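Local coordinates for protein probable acetyltransferase (Agrobacterium tumefaciens, PDB 2GE3) that probably transfers the acetyl group of acetyl coenzyme A, which it binds, to the amino group of an acceptor that is not known, at residues A[35-38]-A[39-43]. Residues are numbered along the deposited sequence; the frame is centred on the assembly and turned at random.
Sequences LSFL and EAPPL
Phe-37 meets Glu-39 and Pro-41 in the loop between helices 18-29 and 43-55 of this GNAT fold, a local contact within one continuous stretch of loop. The close part is the ring. Phe-37 CD2 lies 3.3 Å from the carbonyl O of Glu-39, which comes up at the ring edge, near the ring plane, where the slightly positive C-H edge would suit the oxygen. Phe-37 CG sits between its own backbone N and carbonyl carbon (chi1 47°), and this swings the ring round to the Glu-39 carbonyl. Phe-37 CD2 is also 4.4 Å from Pro-41 CD, a looser apolar touch at an oblique angle. One face of the ring takes Leu-35 CB, 4.1 Å above the plane and offset toward the rim, and Leu-35 itself touches the bound acetyl coenzyme A. Outside the loop, Leu-25 and Ser-29 of helix 18-29 touch the Phe-37 side chain, and Arg-80 of the second subunit packs on the same residue, while Asp-26 accepts a hydrogen bond from Ala-40 N.

The solvent side is Glu-39. Its CB stays beside the Leu-38 peptide merely through the covalent chain; the rest leads away, extended (chi2 -170°), with Glu-39 CG already 4.0 Å from Leu-38 O.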
ATOM      1  N   LEU A  35     -12.476  -8.135   5.570  1.00 36.52           N
ATOM      2  CA  LEU A  35     -11.886  -6.813   5.304  1.00 36.83           C
ATOM      3  C   LEU A  35     -10.635  -6.561   6.119  1.00 36.74           C
ATOM      4  O   LEU A  35     -10.449  -7.173   7.166  1.00 36.94           O
ATOM      5  CB  LEU A  35     -12.973  -5.722   5.630  1.00 35.53           C
ATOM      6  CG  LEU A  35     -14.237  -5.739   4.776  1.00 36.95           C
ATOM      7  CD1 LEU A  35     -15.212  -4.590   5.083  1.00 34.61           C
ATOM      8  CD2 LEU A  35     -13.894  -5.808   3.304  1.00 35.05           C
ATOM      9  N   SER A  36      -9.854  -5.596   5.718  1.00 38.08           N
ATOM     10  CA  SER A  36      -8.654  -5.230   6.480  1.00 42.39           C
ATOM     11  C   SER A  36      -8.863  -4.222   7.611  1.00 43.59           C
ATOM     12  O   SER A  36      -7.933  -3.929   8.381  1.00 44.30           O
ATOM     13  CB  SER A  36      -7.545  -4.651   5.570  1.00 43.55           C
ATOM     14  OG  SER A  36      -7.834  -3.295   5.233  1.00 49.53           O
ATOM     15  N   PHE A  37     -10.046  -3.647   7.677  1.00 44.70           N
ATOM     16  CA  PHE A  37     -10.418  -2.916   8.876  1.00 46.15           C
ATOM     17  C   PHE A  37     -11.489  -3.735   9.625  1.00 44.17           C
ATOM     18  O   PHE A  37     -12.227  -4.525   9.008  1.00 43.52           O
ATOM     19  CB  PHE A  37     -10.820  -1.468   8.530  1.00 48.02           C
ATOM     20  CG  PHE A  37     -11.729  -1.380   7.407  1.00 50.88           C
ATOM     21  CD1 PHE A  37     -11.320  -1.747   6.150  1.00 56.74           C
ATOM     22  CD2 PHE A  37     -13.027  -0.982   7.602  1.00 56.57           C
ATOM     23  CE1 PHE A  37     -12.176  -1.693   5.103  1.00 57.30           C
ATOM     24  CE2 PHE A  37     -13.884  -0.928   6.576  1.00 54.85           C
ATOM     25  CZ  PHE A  37     -13.462  -1.269   5.312  1.00 55.16           C
ATOM     26  N   LEU A  38     -11.486  -3.624  10.950  1.00 42.70           N
ATOM     27  CA  LEU A  38     -12.287  -4.489  11.804  1.00 41.95           C
ATOM     28  C   LEU A  38     -13.573  -3.744  12.221  1.00 43.00           C
ATOM     29  O   LEU A  38     -14.495  -4.311  12.824  1.00 41.66           O
ATOM     30  CB  LEU A  38     -11.478  -4.971  13.002  1.00 41.26           C
ATOM     31  CG  LEU A  38     -10.215  -5.824  12.675  1.00 38.87           C
ATOM     32  CD1 LEU A  38      -9.405  -6.136  13.885  1.00 28.71           C
ATOM     33  CD2 LEU A  38     -10.608  -7.157  11.976  1.00 39.39           C
ATOM     34  N   GLU A  39     -13.663  -2.500  11.777  1.00 42.72           N
ATOM     35  CA  GLU A  39     -14.750  -1.630  12.163  1.00 44.94           C
ATOM     36  C   GLU A  39     -14.771  -0.522  11.143  1.00 44.06           C
ATOM     37  O   GLU A  39     -13.687  -0.132  10.672  1.00 42.90           O
ATOM     38  CB  GLU A  39     -14.352  -1.010  13.506  1.00 45.16           C
ATOM     39  CG  GLU A  39     -15.472  -0.753  14.407  1.00 50.10           C
ATOM     40  CD  GLU A  39     -14.981   0.062  15.559  1.00 56.14           C
ATOM     41  OE1 GLU A  39     -15.388   1.247  15.652  1.00 57.49           O
ATOM     42  OE2 GLU A  39     -14.147  -0.469  16.340  1.00 60.72           O
ATOM     43  N   ALA A  40     -15.938   0.053  10.849  1.00 43.69           N
ATOM     44  CA  ALA A  40     -15.913   1.205   9.931  1.00 44.31           C
ATOM     45  C   ALA A  40     -15.211   2.424  10.584  1.00 45.24           C
ATOM     46  O   ALA A  40     -15.160   2.567  11.820  1.00 43.71           O
ATOM     47  CB  ALA A  40     -17.309   1.582   9.402  1.00 43.30           C
ATOM     48  N   PRO A  41     -14.670   3.311   9.738  1.00 46.86           N
ATOM     49  CA  PRO A  41     -14.218   4.615  10.225  1.00 47.39           C
ATOM     50  C   PRO A  41     -15.437   5.474  10.722  1.00 48.55           C
ATOM     51  O   PRO A  41     -16.608   5.220  10.329  1.00 48.11           O
ATOM     52  CB  PRO A  41     -13.568   5.237   8.984  1.00 48.56           C
ATOM     53  CG  PRO A  41     -13.287   4.045   8.060  1.00 48.66           C
ATOM     54  CD  PRO A  41     -14.478   3.155   8.282  1.00 46.85           C
ATOM     55  N   PRO A  42     -15.183   6.471  11.604  1.00 48.00           N
ATOM     56  CA  PRO A  42     -16.337   7.213  12.093  1.00 47.60           C
ATOM     57  C   PRO A  42     -17.175   7.813  10.944  1.00 46.71           C
ATOM     58  O   PRO A  42     -16.611   8.164   9.912  1.00 45.62           O
ATOM     59  CB  PRO A  42     -15.716   8.321  12.969  1.00 47.70           C
ATOM     60  CG  PRO A  42     -14.236   8.258  12.776  1.00 48.14           C
ATOM     61  CD  PRO A  42     -13.898   6.943  12.165  1.00 48.42           C
ATOM     62  N   LEU A  43     -18.487   7.963  11.133  1.00 46.41           N
ATOM     63  CA  LEU A  43     -19.331   8.491  10.061  1.00 46.34           C
ATOM     64  C   LEU A  43     -18.780   9.717   9.326  1.00 46.35           C
ATOM     65  O   LEU A  43     -18.822   9.767   8.093  1.00 46.08           O
ATOM     66  CB  LEU A  43     -20.761   8.780  10.532  1.00 47.33           C
ATOM     67  CG  LEU A  43     -21.969   8.854   9.556  1.00 47.51           C
ATOM     68  CD1 LEU A  43     -21.736   9.566   8.253  1.00 51.77           C
ATOM     69  CD2 LEU A  43     -22.443   7.494   9.183  1.00 50.64           C
TER